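Local coordinates for O-methyltransferase, putative (Bacillus cereus, PDB 3DUW), which probably transfers methyl groups from S-adenosylmethionine to a hydroxyl group of an acceptor, and is held here in complex with the by-product S-adenosyl-L-homocysteine, at residues 62-67 and 136-141; 87-92 and 121-126; 144-149 and 185-190; 166-171 and 215-220. One frame throughout, in Å; residues are numbered along the deposited sequence.

Interaction 1: residues 62-67 and 136-141. With SAH (S-adenosyl-L-homocysteine), chain C.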
# COMPACT_ATOMS: atom_id res chain seq x y z
N ILE A 62 -11.66 -0.90 13.84
CA ILE A 62 -10.76 -1.89 13.25
C ILE A 62 -10.91 -3.29 13.82
O ILE A 62 -11.04 -3.48 15.02
CB ILE A 62 -9.29 -1.46 13.46
CG1 ILE A 62 -9.06 -0.07 12.86
CG2 ILE A 62 -8.35 -2.48 12.84
CD1 ILE A 62 -7.66 0.48 13.11
N LEU A 63 -10.87 -4.28 12.92
CA LEU A 63 -10.94 -5.68 13.31
C LEU A 63 -9.65 -6.34 12.85
O LEU A 63 -9.29 -6.25 11.67
CB LEU A 63 -12.13 -6.38 12.63
CG LEU A 63 -12.17 -7.90 12.77
CD1 LEU A 63 -12.34 -8.29 14.24
CD2 LEU A 63 -13.31 -8.47 11.94
N GLU A 64 -8.94 -6.97 13.78
CA GLU A 64 -7.70 -7.66 13.46
C GLU A 64 -7.85 -9.13 13.83
O GLU A 64 -8.38 -9.46 14.89
CB GLU A 64 -6.53 -7.07 14.23
CG GLU A 64 -5.23 -7.86 14.07
CD GLU A 64 -4.09 -7.21 14.80
OE1 GLU A 64 -4.12 -7.19 16.05
OE2 GLU A 64 -3.16 -6.71 14.13
N ILE A 65 -7.41 -10.01 12.94
CA ILE A 65 -7.48 -11.44 13.18
C ILE A 65 -6.03 -11.93 13.24
O ILE A 65 -5.33 -11.97 12.22
CB ILE A 65 -8.25 -12.18 12.06
CG1 ILE A 65 -9.61 -11.51 11.85
CG2 ILE A 65 -8.44 -13.64 12.44
CD1 ILE A 65 -10.45 -12.14 10.74
N GLY A 66 -5.58 -12.28 14.45
CA GLY A 66 -4.21 -12.73 14.65
C GLY A 66 -3.44 -11.64 15.38
O GLY A 66 -2.86 -10.76 14.75
N THR A 67 -3.39 -11.73 16.72
CA THR A 67 -2.72 -10.71 17.54
C THR A 67 -1.24 -10.95 17.90
O THR A 67 -0.47 -9.98 17.97
CB THR A 67 -3.47 -10.53 18.89
OG1 THR A 67 -4.89 -10.59 18.68
CG2 THR A 67 -3.08 -9.21 19.53
N PHE A 136 -12.00 -1.20 8.77
CA PHE A 136 -10.68 -1.67 8.37
C PHE A 136 -10.48 -3.05 9.00
O PHE A 136 -10.64 -3.20 10.21
CB PHE A 136 -9.63 -0.67 8.87
CG PHE A 136 -8.26 -0.88 8.30
CD1 PHE A 136 -7.45 -1.92 8.75
CD2 PHE A 136 -7.75 -0.02 7.34
CE1 PHE A 136 -6.16 -2.10 8.24
CE2 PHE A 136 -6.47 -0.18 6.83
CZ PHE A 136 -5.67 -1.22 7.28
N ILE A 137 -10.13 -4.04 8.19
CA ILE A 137 -9.95 -5.40 8.68
C ILE A 137 -8.59 -5.96 8.25
O ILE A 137 -8.27 -5.98 7.05
CB ILE A 137 -11.09 -6.31 8.16
CG1 ILE A 137 -12.44 -5.70 8.55
CG2 ILE A 137 -10.95 -7.71 8.72
CD1 ILE A 137 -13.63 -6.41 7.97
N PHE A 138 -7.81 -6.42 9.22
CA PHE A 138 -6.49 -6.98 8.97
C PHE A 138 -6.53 -8.47 9.26
O PHE A 138 -6.73 -8.88 10.41
CB PHE A 138 -5.45 -6.28 9.85
CG PHE A 138 -4.03 -6.74 9.63
CD1 PHE A 138 -3.53 -6.91 8.34
CD2 PHE A 138 -3.18 -6.97 10.71
CE1 PHE A 138 -2.20 -7.32 8.14
CE2 PHE A 138 -1.86 -7.37 10.51
CZ PHE A 138 -1.37 -7.54 9.22
N ILE A 139 -6.36 -9.28 8.22
CA ILE A 139 -6.38 -10.73 8.36
C ILE A 139 -4.93 -11.21 8.41
O ILE A 139 -4.22 -11.19 7.41
CB ILE A 139 -7.12 -11.37 7.17
CG1 ILE A 139 -8.52 -10.76 7.05
CG2 ILE A 139 -7.20 -12.87 7.37
CD1 ILE A 139 -9.33 -11.27 5.88
N ASP A 140 -4.52 -11.66 9.60
CA ASP A 140 -3.14 -12.08 9.80
C ASP A 140 -3.01 -13.18 10.86
O ASP A 140 -2.20 -13.08 11.78
CB ASP A 140 -2.31 -10.86 10.21
CG ASP A 140 -0.82 -11.11 10.15
OD1 ASP A 140 -0.38 -11.92 9.32
OD2 ASP A 140 -0.09 -10.46 10.93
N ALA A 141 -3.81 -14.24 10.71
CA ALA A 141 -3.78 -15.35 11.66
C ALA A 141 -3.34 -16.63 10.95
O ALA A 141 -2.28 -16.66 10.32
CB ALA A 141 -5.16 -15.52 12.29
N SAH C . -0.41 -9.66 13.08
CA SAH C . 0.46 -9.88 14.29
CB SAH C . 1.01 -11.27 14.29
CG SAH C . 0.03 -12.42 14.34
SD SAH C . 0.94 -13.99 14.01
C SAH C . 1.67 -8.89 14.20
O SAH C . 1.76 -8.17 13.20
OXT SAH C . 2.48 -8.87 15.19
C5' SAH C . -0.43 -15.06 13.78
C4' SAH C . -1.29 -15.23 15.12
O4' SAH C . -2.32 -16.10 14.68
C3' SAH C . -0.63 -15.98 16.27
O3' SAH C . -0.57 -15.20 17.46
C2' SAH C . -1.54 -17.27 16.39
O2' SAH C . -1.59 -17.79 17.71
C1' SAH C . -2.87 -16.78 15.86
N9 SAH C . -3.76 -17.70 15.47
C8 SAH C . -3.63 -18.91 14.81
N7 SAH C . -4.74 -19.54 14.60
C5 SAH C . -5.73 -18.70 15.14
C6 SAH C . -7.17 -18.84 15.21
N6 SAH C . -7.84 -19.89 14.72
N1 SAH C . -7.82 -17.80 15.82
C2 SAH C . -7.18 -16.71 16.33
N3 SAH C . -5.82 -16.53 16.29
C4 SAH C . -5.16 -17.57 15.68
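Ile-65 O takes the shortest sound bond between 62-67 and 136-141, from Asp-140 N at 2.8 Å, though its N-H...O angle of 144° shows it bending as the second strand ends. Upstream the pairing is regular. Leu-63 O receives Phe-138 N at 2.9 Å, with Ile-137 CA as a C-H contact at 3.2 Å, and Ile-65 N returns a bond to Phe-138 O. The strand axes run parallel, 7° apart, at a closest approach of 4.7 Å.

On one face Glu-64 and Phe-138 lie side by side. Both carry CG anti to the backbone N (chi1 173° for Glu-64), which brings the carboxylate OE2 to the ring edge, 3.4 Å from Phe-138 CD2. That carboxylate is fixed by the hydroxyls of Ser-72, Thr-73 and Thr-88. The ring of Phe-138 has Asp-140 CB over one face. On the sheet's other face, Ile-65 CG2 rests 3.8 Å from Ala-141 CB just past the strand, and Leu-63 packs beside Ile-137.

Beyond the strands both segments turn to the ligand: the SAH amino N donates to Gly-66 O at 3.2 Å and to Asp-140 OD2, the latter so short as modelled that its length is doubtful. Two adjacent central strands ending at the homocysteine part of SAH, with Gly-66 opening the glycine-rich loop, are the hallmark of the Rossmann-like class I methyltransferase fold.

Interaction 2: residues 87-92 and 121-126; sequences VTLEAS and DSLQQI. With SAH (S-adenosyl-L-homocysteine), chain C.
Leu-89 fills the tight part of this contact, reaching from strand 85-90 onto helix 119-128 with both methyls engaged. Its CD1 meets Leu-123 CD2 at 3.7 Å, the side chains running aslant, while CD2 lies 3.9 Å from Ser-122 CB and meets Ile-126 CD1 tip to tip at 4.0 Å. The CG of Leu-89 stands anti to its carbonyl carbon (chi1 -45°), which turns the fork of CD1 and CD2 toward the helix. Val-87 CG1 touches the same Ile-126 methyl, sliding past it.

The segment axes, 9.7 Å apart and 149° from parallel, fit a helix of the Rossmann-like fold packed antiparallel to its strands. In class I methyltransferases an acidic residue at the end of the second strand characteristically holds the ribose. Glu-90 does so here, its CB directed away from the helix: OE1 accepts a hydrogen bond from SAH O3' at 2.7 Å and OE2 one from O2' at 2.6 Å. Ser-92 N also reaches OE2, at 3.0 Å on the anti side.

Packing slackens outward. Asp-121 and Gln-125 are exposed and make no contact with the strand segment, while Ala-91 CB, partly exposed, lies 3.6 Å from SAH C2.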
# COMPACT_ATOMS: atom_id res chain seq x y z
N VAL A 87 -10.48 -4.22 17.68
CA VAL A 87 -10.89 -5.48 18.28
C VAL A 87 -9.98 -6.49 17.60
O VAL A 87 -10.00 -6.62 16.38
CB VAL A 87 -12.36 -5.83 17.97
CG1 VAL A 87 -12.68 -7.21 18.53
CG2 VAL A 87 -13.28 -4.78 18.58
N THR A 88 -9.15 -7.18 18.38
CA THR A 88 -8.23 -8.15 17.81
C THR A 88 -8.46 -9.54 18.40
O THR A 88 -8.73 -9.69 19.60
CB THR A 88 -6.76 -7.68 18.02
OG1 THR A 88 -5.87 -8.59 17.36
CG2 THR A 88 -6.41 -7.58 19.50
N LEU A 89 -8.37 -10.55 17.54
CA LEU A 89 -8.63 -11.94 17.92
C LEU A 89 -7.37 -12.80 18.00
O LEU A 89 -6.57 -12.84 17.06
CB LEU A 89 -9.61 -12.55 16.91
CG LEU A 89 -10.80 -11.64 16.57
CD1 LEU A 89 -11.72 -12.35 15.59
CD2 LEU A 89 -11.55 -11.25 17.83
N GLU A 90 -7.22 -13.51 19.12
CA GLU A 90 -6.06 -14.36 19.35
C GLU A 90 -6.45 -15.69 19.99
O GLU A 90 -7.11 -15.72 21.03
CB GLU A 90 -5.06 -13.61 20.23
CG GLU A 90 -3.83 -14.41 20.62
CD GLU A 90 -3.12 -15.02 19.43
OE1 GLU A 90 -2.86 -14.27 18.45
OE2 GLU A 90 -2.81 -16.23 19.47
N ALA A 91 -6.02 -16.79 19.38
CA ALA A 91 -6.34 -18.13 19.88
C ALA A 91 -5.54 -18.56 21.11
O ALA A 91 -6.06 -19.26 21.98
CB ALA A 91 -6.17 -19.15 18.77
N SER A 92 -4.28 -18.16 21.18
CA SER A 92 -3.42 -18.54 22.30
C SER A 92 -3.64 -17.66 23.52
O SER A 92 -3.51 -16.43 23.45
CB SER A 92 -1.95 -18.47 21.87
OG SER A 92 -1.09 -18.56 23.00
N ASP A 121 -14.94 -18.60 16.32
CA ASP A 121 -15.90 -18.55 17.43
C ASP A 121 -16.14 -17.11 17.85
O ASP A 121 -17.28 -16.70 18.08
CB ASP A 121 -15.40 -19.34 18.64
CG ASP A 121 -15.41 -20.83 18.40
OD1 ASP A 121 -16.40 -21.34 17.84
OD2 ASP A 121 -14.43 -21.51 18.79
N SER A 122 -15.06 -16.33 17.95
CA SER A 122 -15.17 -14.94 18.36
C SER A 122 -15.92 -14.09 17.33
O SER A 122 -16.65 -13.17 17.70
CB SER A 122 -13.78 -14.35 18.60
OG SER A 122 -13.15 -14.98 19.70
N LEU A 123 -15.74 -14.39 16.05
CA LEU A 123 -16.42 -13.64 15.00
C LEU A 123 -17.93 -13.79 15.10
O LEU A 123 -18.68 -12.84 14.88
CB LEU A 123 -15.90 -14.08 13.63
CG LEU A 123 -14.46 -13.62 13.35
CD1 LEU A 123 -13.85 -14.41 12.21
CD2 LEU A 123 -14.46 -12.13 13.04
N GLN A 124 -18.38 -14.99 15.45
CA GLN A 124 -19.81 -15.25 15.61
C GLN A 124 -20.33 -14.46 16.80
O GLN A 124 -21.43 -13.91 16.76
CB GLN A 124 -20.05 -16.75 15.82
CG GLN A 124 -21.52 -17.14 15.93
CD GLN A 124 -22.34 -16.66 14.75
OE1 GLN A 124 -22.90 -15.56 14.76
NE2 GLN A 124 -22.41 -17.49 13.71
N GLN A 125 -19.53 -14.40 17.86
CA GLN A 125 -19.90 -13.66 19.06
C GLN A 125 -20.00 -12.18 18.75
O GLN A 125 -20.93 -11.50 19.20
CB GLN A 125 -18.87 -13.88 20.17
CG GLN A 125 -18.83 -15.30 20.72
CD GLN A 125 -17.75 -15.49 21.76
OE1 GLN A 125 -17.67 -14.75 22.74
NE2 GLN A 125 -16.90 -16.49 21.55
N ILE A 126 -19.05 -11.67 17.98
CA ILE A 126 -19.03 -10.26 17.60
C ILE A 126 -20.30 -9.90 16.84
O ILE A 126 -20.87 -8.83 17.05
CB ILE A 126 -17.77 -9.94 16.76
CG1 ILE A 126 -16.54 -10.01 17.65
CG2 ILE A 126 -17.90 -8.57 16.11
CD1 ILE A 126 -15.22 -9.91 16.91
N SAH C . -0.41 -9.66 13.08
CA SAH C . 0.46 -9.88 14.29
CB SAH C . 1.01 -11.27 14.29
CG SAH C . 0.03 -12.42 14.34
SD SAH C . 0.94 -13.99 14.01
C SAH C . 1.67 -8.89 14.20
O SAH C . 1.76 -8.17 13.20
OXT SAH C . 2.48 -8.87 15.19
C5' SAH C . -0.43 -15.06 13.78
C4' SAH C . -1.29 -15.23 15.12
O4' SAH C . -2.32 -16.10 14.68
C3' SAH C . -0.63 -15.98 16.27
O3' SAH C . -0.57 -15.20 17.46
C2' SAH C . -1.54 -17.27 16.39
O2' SAH C . -1.59 -17.79 17.71
C1' SAH C . -2.87 -16.78 15.86
N9 SAH C . -3.76 -17.70 15.47
C8 SAH C . -3.63 -18.91 14.81
N7 SAH C . -4.74 -19.54 14.60
C5 SAH C . -5.73 -18.70 15.14
C6 SAH C . -7.17 -18.84 15.21
N6 SAH C . -7.84 -19.89 14.72
N1 SAH C . -7.82 -17.80 15.82
C2 SAH C . -7.18 -16.71 16.33
N3 SAH C . -5.82 -16.53 16.29
C4 SAH C . -5.16 -17.57 15.68

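Interaction 3: residues 144-149 and 185-190. With SAH (S-adenosyl-L-homocysteine), chain C.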
# COMPACT_ATOMS: atom_id res chain seq x y z
N GLN A 144 -4.66 -20.82 6.62
CA GLN A 144 -5.49 -21.88 6.07
C GLN A 144 -6.97 -21.51 6.20
O GLN A 144 -7.81 -22.03 5.47
CB GLN A 144 -5.23 -23.23 6.76
CG GLN A 144 -5.00 -23.20 8.25
CD GLN A 144 -3.54 -23.00 8.61
OE1 GLN A 144 -3.03 -21.89 8.55
NE2 GLN A 144 -2.87 -24.08 8.98
N ASN A 145 -7.28 -20.60 7.12
CA ASN A 145 -8.66 -20.18 7.34
C ASN A 145 -9.03 -18.86 6.67
O ASN A 145 -10.11 -18.31 6.94
CB ASN A 145 -8.96 -20.10 8.84
CG ASN A 145 -9.60 -21.37 9.37
OD1 ASN A 145 -9.32 -21.79 10.50
ND2 ASN A 145 -10.45 -21.99 8.56
N ASN A 146 -8.16 -18.34 5.81
CA ASN A 146 -8.46 -17.08 5.14
C ASN A 146 -9.80 -17.07 4.40
O ASN A 146 -10.48 -16.05 4.37
CB ASN A 146 -7.33 -16.70 4.20
CG ASN A 146 -6.30 -15.81 4.87
OD1 ASN A 146 -6.01 -15.97 6.05
ND2 ASN A 146 -5.75 -14.86 4.12
N PRO A 147 -10.20 -18.21 3.79
CA PRO A 147 -11.49 -18.19 3.09
C PRO A 147 -12.63 -17.82 4.05
O PRO A 147 -13.45 -16.96 3.75
CB PRO A 147 -11.62 -19.62 2.58
CG PRO A 147 -10.20 -20.00 2.32
CD PRO A 147 -9.48 -19.46 3.53
N ALA A 148 -12.66 -18.48 5.20
CA ALA A 148 -13.69 -18.22 6.20
C ALA A 148 -13.56 -16.82 6.79
O ALA A 148 -14.57 -16.14 7.00
CB ALA A 148 -13.61 -19.28 7.31
N TYR A 149 -12.34 -16.38 7.04
CA TYR A 149 -12.15 -15.04 7.60
C TYR A 149 -12.58 -13.97 6.61
O TYR A 149 -13.11 -12.93 7.00
CB TYR A 149 -10.68 -14.82 8.01
CG TYR A 149 -10.21 -15.77 9.10
CD1 TYR A 149 -11.08 -16.23 10.09
CD2 TYR A 149 -8.89 -16.20 9.14
CE1 TYR A 149 -10.65 -17.09 11.09
CE2 TYR A 149 -8.44 -17.06 10.14
CZ TYR A 149 -9.33 -17.51 11.10
OH TYR A 149 -8.91 -18.39 12.08
N GLN A 185 -2.60 -23.37 0.27
CA GLN A 185 -3.92 -23.68 -0.29
C GLN A 185 -4.94 -22.68 0.24
O GLN A 185 -5.79 -22.20 -0.51
CB GLN A 185 -4.32 -25.12 0.06
CG GLN A 185 -3.41 -26.17 -0.57
CD GLN A 185 -3.44 -26.16 -2.09
OE1 GLN A 185 -2.54 -26.70 -2.74
NE2 GLN A 185 -4.47 -25.56 -2.67
N GLY A 186 -4.85 -22.35 1.52
CA GLY A 186 -5.77 -21.38 2.10
C GLY A 186 -5.70 -20.03 1.42
O GLY A 186 -6.72 -19.40 1.16
N ILE A 187 -4.49 -19.57 1.11
CA ILE A 187 -4.33 -18.29 0.44
C ILE A 187 -4.88 -18.35 -0.98
O ILE A 187 -5.50 -17.40 -1.44
CB ILE A 187 -2.84 -17.84 0.43
CG1 ILE A 187 -2.41 -17.46 1.85
CG2 ILE A 187 -2.64 -16.69 -0.53
CD1 ILE A 187 -3.23 -16.35 2.48
N ARG A 188 -4.67 -19.46 -1.67
CA ARG A 188 -5.20 -19.58 -3.02
C ARG A 188 -6.73 -19.55 -2.99
O ARG A 188 -7.36 -18.93 -3.85
CB ARG A 188 -4.68 -20.87 -3.69
CG ARG A 188 -3.21 -20.78 -4.09
CD ARG A 188 -2.69 -22.10 -4.65
NE ARG A 188 -3.43 -22.54 -5.83
CZ ARG A 188 -3.23 -22.07 -7.06
NH1 ARG A 188 -2.30 -21.16 -7.29
NH2 ARG A 188 -3.97 -22.53 -8.06
N ARG A 189 -7.34 -20.21 -2.00
CA ARG A 189 -8.80 -20.22 -1.85
C ARG A 189 -9.28 -18.78 -1.63
O ARG A 189 -10.35 -18.39 -2.10
CB ARG A 189 -9.21 -21.07 -0.64
CG ARG A 189 -8.87 -22.56 -0.71
CD ARG A 189 -9.63 -23.26 -1.82
NE ARG A 189 -8.96 -23.11 -3.11
CZ ARG A 189 -7.80 -23.69 -3.41
NH1 ARG A 189 -7.19 -24.46 -2.52
NH2 ARG A 189 -7.26 -23.50 -4.60
N PHE A 190 -8.47 -18.02 -0.90
CA PHE A 190 -8.75 -16.62 -0.58
C PHE A 190 -8.79 -15.76 -1.85
O PHE A 190 -9.74 -15.02 -2.07
CB PHE A 190 -7.65 -16.15 0.40
CG PHE A 190 -7.78 -14.73 0.87
CD1 PHE A 190 -8.98 -14.23 1.37
CD2 PHE A 190 -6.66 -13.91 0.91
CE1 PHE A 190 -9.05 -12.93 1.91
CE2 PHE A 190 -6.72 -12.62 1.44
CZ PHE A 190 -7.91 -12.13 1.94
N SAH C . -0.41 -9.66 13.08
CA SAH C . 0.46 -9.88 14.29
CB SAH C . 1.01 -11.27 14.29
CG SAH C . 0.03 -12.42 14.34
SD SAH C . 0.94 -13.99 14.01
C SAH C . 1.67 -8.89 14.20
O SAH C . 1.76 -8.17 13.20
OXT SAH C . 2.48 -8.87 15.19
C5' SAH C . -0.43 -15.06 13.78
C4' SAH C . -1.29 -15.23 15.12
O4' SAH C . -2.32 -16.10 14.68
C3' SAH C . -0.63 -15.98 16.27
O3' SAH C . -0.57 -15.20 17.46
C2' SAH C . -1.54 -17.27 16.39
O2' SAH C . -1.59 -17.79 17.71
C1' SAH C . -2.87 -16.78 15.86
N9 SAH C . -3.76 -17.70 15.47
C8 SAH C . -3.63 -18.91 14.81
N7 SAH C . -4.74 -19.54 14.60
C5 SAH C . -5.73 -18.70 15.14
C6 SAH C . -7.17 -18.84 15.21
N6 SAH C . -7.84 -19.89 14.72
N1 SAH C . -7.82 -17.80 15.82
C2 SAH C . -7.18 -16.71 16.33
N3 SAH C . -5.82 -16.53 16.29
C4 SAH C . -5.16 -17.57 15.68
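A first torsion of -179° turns the Phe-190 ring away from its own backbone N and beneath the amide of Asn-146, itself set by a chi1 of -92°; the two side chains cross at a slant. The pair joins helix 146-155 to helix 182-196, two neighbouring helices on one side of the Rossmann-like sheet. The amide and ring planes stand 81° apart, and Asn-146 ND2 sits 3.5 Å above one face, displaced toward the rim near CD2. The same nitrogen is 3.4 Å from Ile-187 CD1; although the CB of Ile-187 points away from the other helix, its terminal methyl comes back alongside the amide. Asn-146 CB adds an apolar contact to Phe-190 CB at 3.9 Å. Asn-146 and Tyr-149 both rest on Ile-139 of strand 136-139, which seats the helix on the sheet.

Close backbone approach is possible because Gly-186 has no side chain: its CA lies 4.0 Å from Gln-144 CA. Pro-147 then presses its ring onto the next turn, with CG 3.3 Å from Arg-189 CB, a tight fit, and CD 3.6 Å from Gly-186 O. The guanidinium of Arg-189 leads away from the contact to a salt bridge with Glu-192. One turn along the first helix, Tyr-149 points toward the cofactor instead, its OH hydrogen-bonded to Asp-142 and lying 3.2 Å from SAH N6 on the adenine.

Interaction 4: residues 166-171 and 215-220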
# COMPACT_ATOMS: atom_id res chain seq x y z
N ASP A 166 -2.38 -10.30 4.97
CA ASP A 166 -0.93 -10.43 4.97
C ASP A 166 -0.47 -11.84 4.62
O ASP A 166 -1.24 -12.80 4.70
CB ASP A 166 -0.40 -10.06 6.37
CG ASP A 166 1.10 -9.81 6.40
OD1 ASP A 166 1.67 -9.40 5.36
OD2 ASP A 166 1.72 -10.00 7.48
N ASN A 167 0.79 -11.93 4.19
CA ASN A 167 1.43 -13.20 3.88
C ASN A 167 0.70 -14.03 2.83
O ASN A 167 0.43 -15.22 3.02
CB ASN A 167 1.58 -14.01 5.17
CG ASN A 167 2.14 -13.18 6.31
OD1 ASN A 167 1.48 -12.97 7.33
ND2 ASN A 167 3.36 -12.68 6.14
N VAL A 168 0.39 -13.40 1.69
CA VAL A 168 -0.33 -14.09 0.64
C VAL A 168 0.49 -14.41 -0.62
O VAL A 168 -0.08 -14.65 -1.68
CB VAL A 168 -1.60 -13.31 0.25
CG1 VAL A 168 -2.54 -13.24 1.45
CG2 VAL A 168 -1.24 -11.91 -0.22
N VAL A 169 1.82 -14.40 -0.49
CA VAL A 169 2.71 -14.74 -1.61
C VAL A 169 3.59 -15.90 -1.17
O VAL A 169 3.85 -16.83 -1.95
CB VAL A 169 3.55 -13.52 -2.04
CG1 VAL A 169 4.67 -13.94 -2.98
CG2 VAL A 169 2.65 -12.51 -2.74
N ARG A 170 4.04 -15.85 0.08
CA ARG A 170 4.83 -16.91 0.70
C ARG A 170 5.96 -17.49 -0.14
O ARG A 170 5.94 -18.66 -0.54
CB ARG A 170 3.86 -18.01 1.14
CG ARG A 170 2.56 -17.46 1.72
CD ARG A 170 1.67 -18.54 2.31
NE ARG A 170 2.23 -19.11 3.53
CZ ARG A 170 2.12 -18.56 4.74
NH1 ARG A 170 1.45 -17.43 4.93
NH2 ARG A 170 2.69 -19.15 5.78
N GLU A 171 6.96 -16.65 -0.39
CA GLU A 171 8.15 -17.01 -1.16
C GLU A 171 7.83 -17.50 -2.58
O GLU A 171 8.61 -18.23 -3.18
CB GLU A 171 8.97 -18.05 -0.39
CG GLU A 171 9.35 -17.58 1.00
CD GLU A 171 10.39 -18.45 1.66
OE1 GLU A 171 10.22 -19.69 1.67
OE2 GLU A 171 11.38 -17.90 2.19
N GLY A 215 4.11 -10.96 0.56
CA GLY A 215 3.24 -9.99 -0.08
C GLY A 215 1.90 -9.86 0.62
O GLY A 215 1.60 -10.61 1.54
N PHE A 216 1.10 -8.91 0.17
CA PHE A 216 -0.20 -8.67 0.77
C PHE A 216 -1.28 -8.32 -0.23
O PHE A 216 -1.01 -7.83 -1.34
CB PHE A 216 -0.12 -7.55 1.81
CG PHE A 216 0.12 -6.18 1.21
CD1 PHE A 216 1.40 -5.80 0.80
CD2 PHE A 216 -0.93 -5.28 1.06
CE1 PHE A 216 1.63 -4.55 0.23
CE2 PHE A 216 -0.71 -4.02 0.50
CZ PHE A 216 0.57 -3.66 0.08
N ILE A 217 -2.52 -8.58 0.17
CA ILE A 217 -3.68 -8.26 -0.62
C ILE A 217 -4.33 -7.03 0.02
O ILE A 217 -4.37 -6.91 1.25
CB ILE A 217 -4.71 -9.42 -0.63
CG1 ILE A 217 -4.35 -10.43 -1.72
CG2 ILE A 217 -6.13 -8.88 -0.81
CD1 ILE A 217 -5.10 -11.75 -1.62
N MSE A 218 -4.79 -6.11 -0.81
CA MSE A 218 -5.50 -4.93 -0.34
C MSE A 218 -6.79 -4.94 -1.13
O MSE A 218 -6.78 -4.91 -2.36
CB MSE A 218 -4.73 -3.63 -0.59
CG MSE A 218 -5.47 -2.40 -0.08
SE MSE A 218 -4.41 -0.78 -0.05
CE MSE A 218 -4.70 -0.23 -1.88
N ALA A 219 -7.91 -5.02 -0.41
CA ALA A 219 -9.22 -5.07 -1.03
C ALA A 219 -10.14 -4.01 -0.46
O ALA A 219 -9.98 -3.57 0.68
CB ALA A 219 -9.84 -6.45 -0.81
N VAL A 220 -11.10 -3.59 -1.27
CA VAL A 220 -12.06 -2.59 -0.84
C VAL A 220 -13.46 -3.12 -1.12
O VAL A 220 -13.73 -3.64 -2.21
CB VAL A 220 -11.87 -1.25 -1.59
CG1 VAL A 220 -12.94 -0.25 -1.16
CG2 VAL A 220 -10.49 -0.69 -1.30
O HOH W 1 3.89 -10.22 3.95
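Val-168 CG2 packs from the loop 166-171 against strand 214-221. With CG1 at chi1 -63°, CG2 is left in the crowded position between backbone N and carbonyl carbon, 3.5 Å from Phe-216 CA and 3.8 Å from Ile-217 CG1. CG1 turns instead toward Ile-187 of helix 182-196. Val-169 directs CG2 anti to its carbonyl carbon and lays it 3.7 Å from Gly-215 CA, an approach that the absence of a side chain on Gly-215 permits.

Gly-215 O accepts Val-168 N at 3.0 Å; the bond is straight (167°), but the donor stands 46° out of the carbonyl plane. A water donates to Asp-166 OD1 at 2.8 Å and, weakly, to the same Gly-215 O. Arg-170 NH1 reaches Asn-167 O at 3.1 Å, on a lone pair. Asp-214 binds Asn-167 ND2 and the backbone N of Val-169 and Arg-170.

These bonds hold the loop, with Asn-167 and Asp-166 close to Asp-140. In relatives such as catechol O-methyltransferase an equivalent Asp-Asp-Asn cluster binds magnesium. No metal is modelled here; Lys-143 NZ lies among these oxygens, salt-bridged to Asp-140 and weakly bonded to Asn-167 OD1, and probably offsets their charge, though the cluster remains consistent with such a site.

Overall arrangement
Along the chain, interaction 2 falls between the segments of interaction 1; interactions 3 and 4 follow, their segments alternating. Interactions 1, 2 and 4 reach one mixed sheet (order 85-90, 61-65, 136-139, 162-166, 214-221), while interaction 3 joins two helices packed on it. Interactions 1 and 2 have centres about 10 Å apart and meet through Thr-88, whose OG1 is hydrogen-bonded to Glu-64 and Thr-67. Interactions 3 and 4, whose centres are about 11 Å apart, join where Ile-187 and Phe-190 pack on Val-168 and Ile-217. Interactions 2 and 4 do not touch, their centres about 21 Å apart. SAH touches interactions 1, 2 and 3, so well-separated parts of the sequence build its pocket.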